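Long-range contacts in TetR family transcriptional regulator (Rhodococcus erythropolis, PDB 4ZA6), which probably binds operator DNA as a TetR-family repressor, QsdR, that controls the expression of qsdA and thereby the degradation of N-acyl-homoserine lactone quorum-sensing signals: residues T62-M67 with T124-Q129; S115-S120 with L150-D155; Y77-F82 with L176-L181. All blocks are in the same frame, centred on the assembly; numbering follows the deposited sequence.

Contact 1 (T62-M67 with T124-Q129); sequences TYRKAM and TAEILQ
Tyr63, Arg64 and Met67 meet Thr124, Glu126 and Ile127 where helix 47-69, the long helix that follows the helix-turn-helix region of this TetR-family fold, runs beside helix 115-133 of the C-terminal domain. The two short segments point nearly the same way, 23° apart, and their axes stay 11.9 Å from each other, so long side chains have to span the gap.

The charged pair lies on the outer side, where Glu126 is exposed. Arg64 NH1 donates to Glu126 OE1 over 3.0 Å in a fairly straight bond (N-H...O 162°), while NH2 of the same guanidinium adds a weak second bond to that oxygen. The carboxylate carbon of Glu126 lies at the guanidinium edge and in its plane, but the two flat groups are turned 38° from each other, and NH1 meets OE1 on its syn side, somewhat out of the carboxylate plane. With CG anti to the backbone N and the chain extended beyond it, Glu126 reaches out toward the arginine. Arg64 NH2 is shared with Glu60 one turn earlier, so a single arginine probably balances two acidic groups.

Apolar packing fills the inner side. Met67 and Ile127 approach tip to tip, with SD 3.7 Å from Ile127 CD1; the bend at chi3 of the methionine carries CE to 3.7 Å from Ile127 CG1. The same CD1 methyl of Ile127 also lies at the edge of the Tyr63 ring, near the ring plane and 4.1 Å from Tyr63 CD1, and so touches both residues of helix 47-69.

Deeper in the interface, the hydroxyl of Thr124 is hydrogen-bonded to Ser120 O within its own helix, and its OG1 lies 3.4 Å from Tyr63 OH.

Contact 2 (S115-S120 with L150-D155); sequences SIESIS and LVRICD
In the all-helical C-terminal domain of this TetR-family regulator, the first turns of helix 115-133 cross helix 143-158 at 127°, with 9.9 Å between the segment axes, and Glu117 reaches over to Arg152 and Asp155. Its CG lies anti to the carbonyl carbon (chi1 -74°) and the chain is extended from there, which takes the carboxylate across to the other helix. Arg152 NH1 comes in at the syn lone pair of Glu117 OE1, at 3.2 Å, and makes a weak bond to OE2. The guanidinium presents its edge, nearly perpendicular to the carboxylate plane (86°), so one nitrogen straddles both oxygens where a side-by-side pairing would use two.

Glu117 OE2 lies 2.6 Å from Asp155 OD2, and the two carboxylates are almost coplanar. At this separation one of the two acids is probably protonated and donates to the other. Both acids are buried, whereas Arg152 is exposed, which would be consistent with a raised pKa for one of them.

Beside this polar group, Val151 packs with both branches. Its CG2 presses on Ser120, 3.6 Å from CB, while CG1 lies 3.9 Å from Glu117 CG, against the aliphatic part of the glutamate. The CB of Ser120 faces Val151, while OG is hydrogen-bonded back to Ile116 O from above the carbonyl plane; that oxygen also accepts the Ser120 backbone N-H.

Helix 47-69 covers another face of helix 115-133, with Tyr63 and Thr59 on Ser120. Helix 170-181 packs on helix 143-158 through Leu150 and Cys154, and Met111 of helix 103-111 touches Asp155.

Contact 3 (Y77-F82 with L176-L181); sequences YILDVF and LIALLL
Ile177 packs against Phe82 and Leu79 at the centre of an apolar interface between helices 74-90 and 170-181. The segments run roughly antiparallel, 153° between their directions, with axes 10.3 Å apart, and the nearest CA pair is Leu79 and Ile177.

The tight part is the meeting of Ile177 with Phe82. The CD1 methyl of Ile177 lies 3.6 Å from Phe82 CB and equally near CG, at the root of the aromatic side chain, and comes to the ring obliquely. CG1 stands anti to the carbonyl carbon (chi1 -63°), and this torsion sends CD1 to Phe82 while CG2 points to Leu79. On this buried side Phe82 continues inward to Thr124, and Ile177 also touches Cys154 of helix 143-158.

Away from the phenylalanine the distances lengthen. Ile177 CG2 touches Leu79 CD2 at 3.9 Å, the two side chains lying alongside each other in opposing senses, and Leu181 slants across Ile78 to bring CD1 to 4.0 Å from its CG2 methyl. Looser still is the pair Ile78 CG2 and Ile177 CG2, at 4.3 Å. Leu79 and Leu181 are both partly exposed, and at this border Leu79 CD1 stands 4.5 Å from Ala178 CB, while the other methyl, CD2, lies 4.1 Å from Ala178 N. Ala178 is also touched by Arg185 from the C-terminal tail.

The contact between the two segments is made by apolar side chains, without hydrogen bonds or salt bridges. Ile78 turns also to Ile127 and Leu128 of helix 115-133. The arrangement is antiparallel helix packing within the all-helical C-terminal domain of the TetR-family fold, joining its last helix to helix 74-90.

From the N terminus, the chain passes helix 47-69, whose segment 62-67 opens contact 1, then helix 74-90, whose segment 77-82 opens contact 3. Contact 1 closes at 124-129, after contact 2 has begun at 115-120 on the same helix; contact 2 closes at 150-155, and contact 3 last, at 176-181. Contact 1 therefore crosses both others, whereas contact 2 lies wholly within the span of contact 3. Contact 1 ties the helix following the DNA-binding region to the C-terminal domain; contacts 2 and 3 lie within that domain. Thr124 packs on Leu150 between contacts 1 and 2, Met67 O and Tyr77 OH, probably hydrogen-bonded, link 1 and 3, and Ile153 meets Leu180 between 2 and 3.

Contact 1 (T62-M67 with T124-Q129)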
loop_
_atom_site.group_PDB
_atom_site.type_symbol
_atom_site.label_atom_id
_atom_site.label_comp_id
_atom_site.label_asym_id
_atom_site.label_seq_id
_atom_site.Cartn_x
_atom_site.Cartn_y
_atom_site.Cartn_z
ATOM N N THR A 62 0.770 5.081 5.852
ATOM C CA THR A 62 0.831 6.069 4.763
ATOM C C THR A 62 -0.560 6.637 4.470
ATOM O O THR A 62 -0.718 7.865 4.416
ATOM C CB THR A 62 1.517 5.449 3.533
ATOM O OG1 THR A 62 2.834 5.110 3.931
ATOM C CG2 THR A 62 1.581 6.402 2.327
ATOM N N TYR A 63 -1.563 5.748 4.322
ATOM C CA TYR A 63 -2.965 6.108 4.053
ATOM C C TYR A 63 -3.548 6.975 5.177
ATOM O O TYR A 63 -4.200 7.978 4.898
ATOM C CB TYR A 63 -3.811 4.833 3.920
ATOM C CG TYR A 63 -4.077 4.395 2.496
ATOM C CD1 TYR A 63 -5.183 4.871 1.793
ATOM C CD2 TYR A 63 -3.283 3.436 1.883
ATOM C CE1 TYR A 63 -5.447 4.457 0.484
ATOM C CE2 TYR A 63 -3.520 3.035 0.568
ATOM C CZ TYR A 63 -4.631 3.513 -0.111
ATOM O OH TYR A 63 -4.878 3.116 -1.408
ATOM N N ARG A 64 -3.335 6.567 6.444
ATOM C CA ARG A 64 -3.851 7.251 7.633
ATOM C C ARG A 64 -3.305 8.652 7.744
ATOM O O ARG A 64 -4.031 9.559 8.138
ATOM C CB ARG A 64 -3.520 6.454 8.913
ATOM C CG ARG A 64 -4.100 5.029 8.937
ATOM C CD ARG A 64 -5.573 4.980 9.276
ATOM N NE ARG A 64 -6.083 3.607 9.296
ATOM C CZ ARG A 64 -7.301 3.275 8.900
ATOM N NH1 ARG A 64 -8.131 4.199 8.441
ATOM N NH2 ARG A 64 -7.695 2.010 8.938
ATOM N N LYS A 65 -2.021 8.831 7.428
ATOM C CA LYS A 65 -1.370 10.139 7.465
ATOM C C LYS A 65 -1.980 11.000 6.364
ATOM O O LYS A 65 -2.441 12.101 6.640
ATOM C CB LYS A 65 0.157 9.990 7.288
ATOM C CG LYS A 65 0.924 11.301 7.479
ATOM C CD LYS A 65 2.406 11.139 7.213
ATOM C CE LYS A 65 3.148 12.452 7.321
ATOM N NZ LYS A 65 4.606 12.293 7.065
ATOM N N ALA A 66 -2.089 10.466 5.148
ATOM C CA ALA A 66 -2.677 11.215 4.039
ATOM C C ALA A 66 -4.127 11.615 4.304
ATOM O O ALA A 66 -4.500 12.717 3.938
ATOM C CB ALA A 66 -2.569 10.430 2.742
ATOM N N MET A 67 -4.925 10.743 4.953
ATOM C CA MET A 67 -6.331 11.014 5.296
ATOM C C MET A 67 -6.480 12.159 6.277
ATOM O O MET A 67 -7.460 12.895 6.195
ATOM C CB MET A 67 -7.009 9.768 5.880
ATOM C CG MET A 67 -7.381 8.716 4.854
ATOM S SD MET A 67 -7.633 7.077 5.619
ATOM C CE MET A 67 -9.203 7.342 6.447
ATOM N N THR A 124 -9.397 2.265 1.300
ATOM C CA THR A 124 -10.100 3.060 0.273
ATOM C C THR A 124 -11.636 2.966 0.454
ATOM O O THR A 124 -12.310 3.983 0.410
ATOM C CB THR A 124 -9.657 2.718 -1.157
ATOM O OG1 THR A 124 -8.235 2.839 -1.245
ATOM C CG2 THR A 124 -10.329 3.634 -2.213
ATOM N N ALA A 125 -12.159 1.738 0.691
ATOM C CA ALA A 125 -13.576 1.450 0.931
ATOM C C ALA A 125 -14.111 2.296 2.118
ATOM O O ALA A 125 -15.210 2.828 2.052
ATOM C CB ALA A 125 -13.753 -0.046 1.225
ATOM N N GLU A 126 -13.319 2.412 3.178
ATOM C CA GLU A 126 -13.624 3.191 4.389
ATOM C C GLU A 126 -13.713 4.701 4.046
ATOM O O GLU A 126 -14.642 5.391 4.497
ATOM C CB GLU A 126 -12.556 2.902 5.451
ATOM C CG GLU A 126 -12.726 3.667 6.752
ATOM C CD GLU A 126 -11.454 3.786 7.565
ATOM O OE1 GLU A 126 -10.601 2.869 7.501
ATOM O OE2 GLU A 126 -11.325 4.794 8.292
ATOM N N ILE A 127 -12.760 5.198 3.245
ATOM C CA ILE A 127 -12.716 6.589 2.766
ATOM C C ILE A 127 -13.996 6.874 1.949
ATOM O O ILE A 127 -14.653 7.898 2.159
ATOM C CB ILE A 127 -11.431 6.882 1.942
ATOM C CG1 ILE A 127 -10.192 6.960 2.851
ATOM C CG2 ILE A 127 -11.577 8.186 1.136
ATOM C CD1 ILE A 127 -8.864 6.530 2.165
ATOM N N LEU A 128 -14.346 5.962 1.036
ATOM C CA LEU A 128 -15.540 6.078 0.203
ATOM C C LEU A 128 -16.806 6.091 1.034
ATOM O O LEU A 128 -17.657 6.961 0.827
ATOM C CB LEU A 128 -15.604 4.963 -0.857
ATOM C CG LEU A 128 -14.511 4.987 -1.922
ATOM C CD1 LEU A 128 -14.581 3.763 -2.808
ATOM C CD2 LEU A 128 -14.560 6.262 -2.751
ATOM N N GLN A 129 -16.912 5.176 2.013
ATOM C CA GLN A 129 -18.088 5.079 2.875
ATOM C C GLN A 129 -18.254 6.335 3.714
ATOM O O GLN A 129 -19.373 6.816 3.829
ATOM C CB GLN A 129 -18.034 3.823 3.759
ATOM C CG GLN A 129 -19.300 3.588 4.601
ATOM C CD GLN A 129 -20.527 3.293 3.767
ATOM O OE1 GLN A 129 -21.464 4.097 3.678
ATOM N NE2 GLN A 129 -20.547 2.133 3.134
#

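Contact 2 (S115-S120 with L150-D155)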
loop_
_atom_site.group_PDB
_atom_site.type_symbol
_atom_site.label_atom_id
_atom_site.label_comp_id
_atom_site.label_asym_id
_atom_site.label_seq_id
_atom_site.Cartn_x
_atom_site.Cartn_y
_atom_site.Cartn_z
ATOM N N SER A 115 -1.684 -9.056 0.578
ATOM C CA SER A 115 -1.671 -8.139 1.709
ATOM C C SER A 115 -1.746 -6.637 1.380
ATOM O O SER A 115 -2.623 -5.935 1.904
ATOM C CB SER A 115 -0.508 -8.469 2.636
ATOM O OG SER A 115 -0.717 -9.737 3.233
ATOM N N ILE A 116 -0.866 -6.152 0.500
ATOM C CA ILE A 116 -0.831 -4.733 0.102
ATOM C C ILE A 116 -2.148 -4.281 -0.551
ATOM O O ILE A 116 -2.733 -3.298 -0.085
ATOM C CB ILE A 116 0.420 -4.416 -0.776
ATOM C CG1 ILE A 116 1.731 -4.666 0.034
ATOM C CG2 ILE A 116 0.355 -2.951 -1.318
ATOM C CD1 ILE A 116 3.001 -4.762 -0.785
ATOM N N GLU A 117 -2.619 -4.993 -1.619
ATOM C CA GLU A 117 -3.881 -4.636 -2.276
ATOM C C GLU A 117 -5.086 -4.724 -1.341
ATOM O O GLU A 117 -5.964 -3.888 -1.460
ATOM C CB GLU A 117 -4.135 -5.432 -3.570
ATOM C CG GLU A 117 -3.280 -5.012 -4.760
ATOM C CD GLU A 117 -3.664 -5.598 -6.113
ATOM O OE1 GLU A 117 -4.353 -6.642 -6.161
ATOM O OE2 GLU A 117 -3.320 -4.975 -7.137
ATOM N N SER A 118 -5.139 -5.712 -0.411
ATOM C CA SER A 118 -6.283 -5.856 0.519
ATOM C C SER A 118 -6.415 -4.702 1.483
ATOM O O SER A 118 -7.520 -4.215 1.668
ATOM C CB SER A 118 -6.207 -7.159 1.316
ATOM O OG SER A 118 -6.267 -8.269 0.436
ATOM N N ILE A 119 -5.313 -4.278 2.123
ATOM C CA ILE A 119 -5.374 -3.148 3.051
ATOM C C ILE A 119 -5.643 -1.841 2.287
ATOM O O ILE A 119 -6.458 -1.037 2.737
ATOM C CB ILE A 119 -4.149 -3.083 4.014
ATOM C CG1 ILE A 119 -4.382 -2.086 5.197
ATOM C CG2 ILE A 119 -2.841 -2.761 3.266
ATOM C CD1 ILE A 119 -5.473 -2.446 6.185
ATOM N N SER A 120 -5.018 -1.661 1.105
ATOM C CA SER A 120 -5.240 -0.471 0.275
ATOM C C SER A 120 -6.744 -0.386 -0.081
ATOM O O SER A 120 -7.355 0.655 0.154
ATOM C CB SER A 120 -4.382 -0.526 -0.987
ATOM O OG SER A 120 -3.001 -0.563 -0.663
ATOM N N LEU A 150 -10.222 1.058 -7.594
ATOM C CA LEU A 150 -9.296 2.193 -7.518
ATOM C C LEU A 150 -7.861 1.690 -7.321
ATOM O O LEU A 150 -6.975 2.116 -8.045
ATOM C CB LEU A 150 -9.672 3.177 -6.373
ATOM C CG LEU A 150 -10.857 4.162 -6.587
ATOM C CD1 LEU A 150 -10.922 5.185 -5.469
ATOM C CD2 LEU A 150 -10.723 4.945 -7.896
ATOM N N VAL A 151 -7.652 0.739 -6.390
ATOM C CA VAL A 151 -6.336 0.164 -6.094
ATOM C C VAL A 151 -5.784 -0.554 -7.331
ATOM O O VAL A 151 -4.627 -0.315 -7.713
ATOM C CB VAL A 151 -6.426 -0.787 -4.861
ATOM C CG1 VAL A 151 -5.151 -1.634 -4.682
ATOM C CG2 VAL A 151 -6.722 0.013 -3.603
ATOM N N ARG A 152 -6.595 -1.435 -7.936
ATOM C CA ARG A 152 -6.184 -2.213 -9.123
ATOM C C ARG A 152 -5.789 -1.346 -10.317
ATOM O O ARG A 152 -4.880 -1.727 -11.047
ATOM C CB ARG A 152 -7.290 -3.185 -9.560
ATOM C CG ARG A 152 -7.589 -4.326 -8.572
ATOM C CD ARG A 152 -6.529 -5.398 -8.545
ATOM N NE ARG A 152 -6.482 -6.130 -9.815
ATOM C CZ ARG A 152 -5.540 -7.015 -10.119
ATOM N NH1 ARG A 152 -4.551 -7.254 -9.271
ATOM N NH2 ARG A 152 -5.567 -7.649 -11.283
ATOM N N ILE A 153 -6.513 -0.217 -10.555
ATOM C CA ILE A 153 -6.257 0.679 -11.698
ATOM C C ILE A 153 -5.075 1.565 -11.481
ATOM O O ILE A 153 -4.452 1.952 -12.460
ATOM C CB ILE A 153 -7.463 1.535 -12.203
ATOM C CG1 ILE A 153 -8.064 2.468 -11.137
ATOM C CG2 ILE A 153 -8.446 0.734 -12.988
ATOM C CD1 ILE A 153 -9.243 3.195 -11.506
ATOM N N CYS A 154 -4.799 1.928 -10.213
ATOM C CA CYS A 154 -3.729 2.837 -9.813
ATOM C C CYS A 154 -2.393 2.215 -9.618
ATOM O O CYS A 154 -1.399 2.848 -9.968
ATOM C CB CYS A 154 -4.132 3.630 -8.574
ATOM S SG CYS A 154 -5.511 4.761 -8.859
ATOM N N ASP A 155 -2.335 1.049 -8.947
ATOM C CA ASP A 155 -1.048 0.487 -8.592
ATOM C C ASP A 155 -0.051 0.202 -9.725
ATOM O O ASP A 155 1.145 0.514 -9.560
ATOM C CB ASP A 155 -1.142 -0.593 -7.532
ATOM C CG ASP A 155 -1.914 -1.843 -7.887
ATOM O OD1 ASP A 155 -2.226 -2.044 -9.109
ATOM O OD2 ASP A 155 -2.189 -2.639 -6.960
#

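Contact 3 (Y77-F82 with L176-L181)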
loop_
_atom_site.group_PDB
_atom_site.type_symbol
_atom_site.label_atom_id
_atom_site.label_comp_id
_atom_site.label_asym_id
_atom_site.label_seq_id
_atom_site.Cartn_x
_atom_site.Cartn_y
_atom_site.Cartn_z
ATOM N N TYR A 77 -11.307 15.436 -2.108
ATOM C CA TYR A 77 -10.606 14.910 -0.920
ATOM C C TYR A 77 -9.990 13.568 -1.258
ATOM O O TYR A 77 -8.841 13.327 -0.884
ATOM C CB TYR A 77 -11.563 14.791 0.285
ATOM C CG TYR A 77 -11.015 14.031 1.476
ATOM C CD1 TYR A 77 -10.227 14.665 2.429
ATOM C CD2 TYR A 77 -11.317 12.686 1.666
ATOM C CE1 TYR A 77 -9.733 13.972 3.533
ATOM C CE2 TYR A 77 -10.834 11.985 2.769
ATOM C CZ TYR A 77 -10.033 12.630 3.693
ATOM O OH TYR A 77 -9.552 11.946 4.782
ATOM N N ILE A 78 -10.756 12.680 -1.941
ATOM C CA ILE A 78 -10.287 11.350 -2.328
ATOM C C ILE A 78 -9.093 11.499 -3.255
ATOM O O ILE A 78 -8.089 10.821 -3.069
ATOM C CB ILE A 78 -11.427 10.504 -2.957
ATOM C CG1 ILE A 78 -12.556 10.236 -1.922
ATOM C CG2 ILE A 78 -10.876 9.190 -3.530
ATOM C CD1 ILE A 78 -13.962 10.051 -2.537
ATOM N N LEU A 79 -9.178 12.450 -4.213
ATOM C CA LEU A 79 -8.076 12.727 -5.117
ATOM C C LEU A 79 -6.846 13.206 -4.358
ATOM O O LEU A 79 -5.741 12.746 -4.640
ATOM C CB LEU A 79 -8.472 13.706 -6.232
ATOM C CG LEU A 79 -9.272 13.103 -7.393
ATOM C CD1 LEU A 79 -9.809 14.222 -8.318
ATOM C CD2 LEU A 79 -8.417 12.192 -8.252
ATOM N N ASP A 80 -7.039 14.063 -3.370
ATOM C CA ASP A 80 -5.933 14.556 -2.557
ATOM C C ASP A 80 -5.255 13.438 -1.750
ATOM O O ASP A 80 -4.026 13.393 -1.692
ATOM C CB ASP A 80 -6.402 15.679 -1.631
ATOM C CG ASP A 80 -5.270 16.462 -1.003
ATOM O OD1 ASP A 80 -4.153 16.465 -1.573
ATOM O OD2 ASP A 80 -5.515 17.136 -0.010
ATOM N N VAL A 81 -6.042 12.562 -1.110
ATOM C CA VAL A 81 -5.496 11.435 -0.312
ATOM C C VAL A 81 -4.616 10.561 -1.223
ATOM O O VAL A 81 -3.474 10.283 -0.864
ATOM C CB VAL A 81 -6.621 10.590 0.346
ATOM C CG1 VAL A 81 -6.093 9.256 0.872
ATOM C CG2 VAL A 81 -7.322 11.373 1.459
ATOM N N PHE A 82 -5.134 10.174 -2.412
ATOM C CA PHE A 82 -4.405 9.308 -3.363
ATOM C C PHE A 82 -3.148 9.917 -3.902
ATOM O O PHE A 82 -2.155 9.208 -4.033
ATOM C CB PHE A 82 -5.311 8.812 -4.505
ATOM C CG PHE A 82 -5.993 7.527 -4.121
ATOM C CD1 PHE A 82 -5.403 6.297 -4.402
ATOM C CD2 PHE A 82 -7.195 7.542 -3.425
ATOM C CE1 PHE A 82 -6.006 5.108 -4.003
ATOM C CE2 PHE A 82 -7.785 6.349 -3.002
ATOM C CZ PHE A 82 -7.188 5.143 -3.301
ATOM N N LEU A 176 -7.599 8.286 -13.720
ATOM C CA LEU A 176 -8.385 7.041 -13.600
ATOM C C LEU A 176 -9.295 7.052 -12.362
ATOM O O LEU A 176 -10.441 6.610 -12.452
ATOM C CB LEU A 176 -7.469 5.819 -13.594
ATOM C CG LEU A 176 -6.886 5.430 -14.964
ATOM C CD1 LEU A 176 -5.709 4.486 -14.794
ATOM C CD2 LEU A 176 -7.951 4.769 -15.872
ATOM N N ILE A 177 -8.802 7.593 -11.227
ATOM C CA ILE A 177 -9.604 7.752 -9.997
ATOM C C ILE A 177 -10.762 8.704 -10.280
ATOM O O ILE A 177 -11.908 8.370 -9.962
ATOM C CB ILE A 177 -8.756 8.219 -8.796
ATOM C CG1 ILE A 177 -7.695 7.185 -8.447
ATOM C CG2 ILE A 177 -9.640 8.541 -7.577
ATOM C CD1 ILE A 177 -6.527 7.776 -7.688
ATOM N N ALA A 178 -10.462 9.879 -10.894
ATOM C CA ALA A 178 -11.470 10.883 -11.281
ATOM C C ALA A 178 -12.561 10.232 -12.146
ATOM O O ALA A 178 -13.731 10.319 -11.808
ATOM C CB ALA A 178 -10.816 12.008 -12.064
ATOM N N LEU A 179 -12.154 9.521 -13.221
ATOM C CA LEU A 179 -13.053 8.800 -14.132
ATOM C C LEU A 179 -13.893 7.781 -13.394
ATOM O O LEU A 179 -15.087 7.705 -13.635
ATOM C CB LEU A 179 -12.229 8.117 -15.237
ATOM C CG LEU A 179 -12.973 7.263 -16.248
ATOM C CD1 LEU A 179 -13.773 8.131 -17.252
ATOM C CD2 LEU A 179 -12.007 6.344 -16.965
ATOM N N LEU A 180 -13.295 7.025 -12.463
ATOM C CA LEU A 180 -14.046 6.061 -11.669
ATOM C C LEU A 180 -15.078 6.756 -10.755
ATOM O O LEU A 180 -16.160 6.223 -10.545
ATOM C CB LEU A 180 -13.103 5.193 -10.832
ATOM C CG LEU A 180 -13.521 3.736 -10.774
ATOM C CD1 LEU A 180 -12.721 2.902 -11.734
ATOM C CD2 LEU A 180 -13.443 3.185 -9.355
ATOM N N LEU A 181 -14.753 7.950 -10.250
ATOM C CA LEU A 181 -15.639 8.717 -9.368
ATOM C C LEU A 181 -16.689 9.548 -10.139
ATOM O O LEU A 181 -17.532 10.202 -9.524
ATOM C CB LEU A 181 -14.810 9.651 -8.467
ATOM C CG LEU A 181 -13.773 9.047 -7.520
ATOM C CD1 LEU A 181 -13.012 10.142 -6.786
ATOM C CD2 LEU A 181 -14.377 8.039 -6.556
#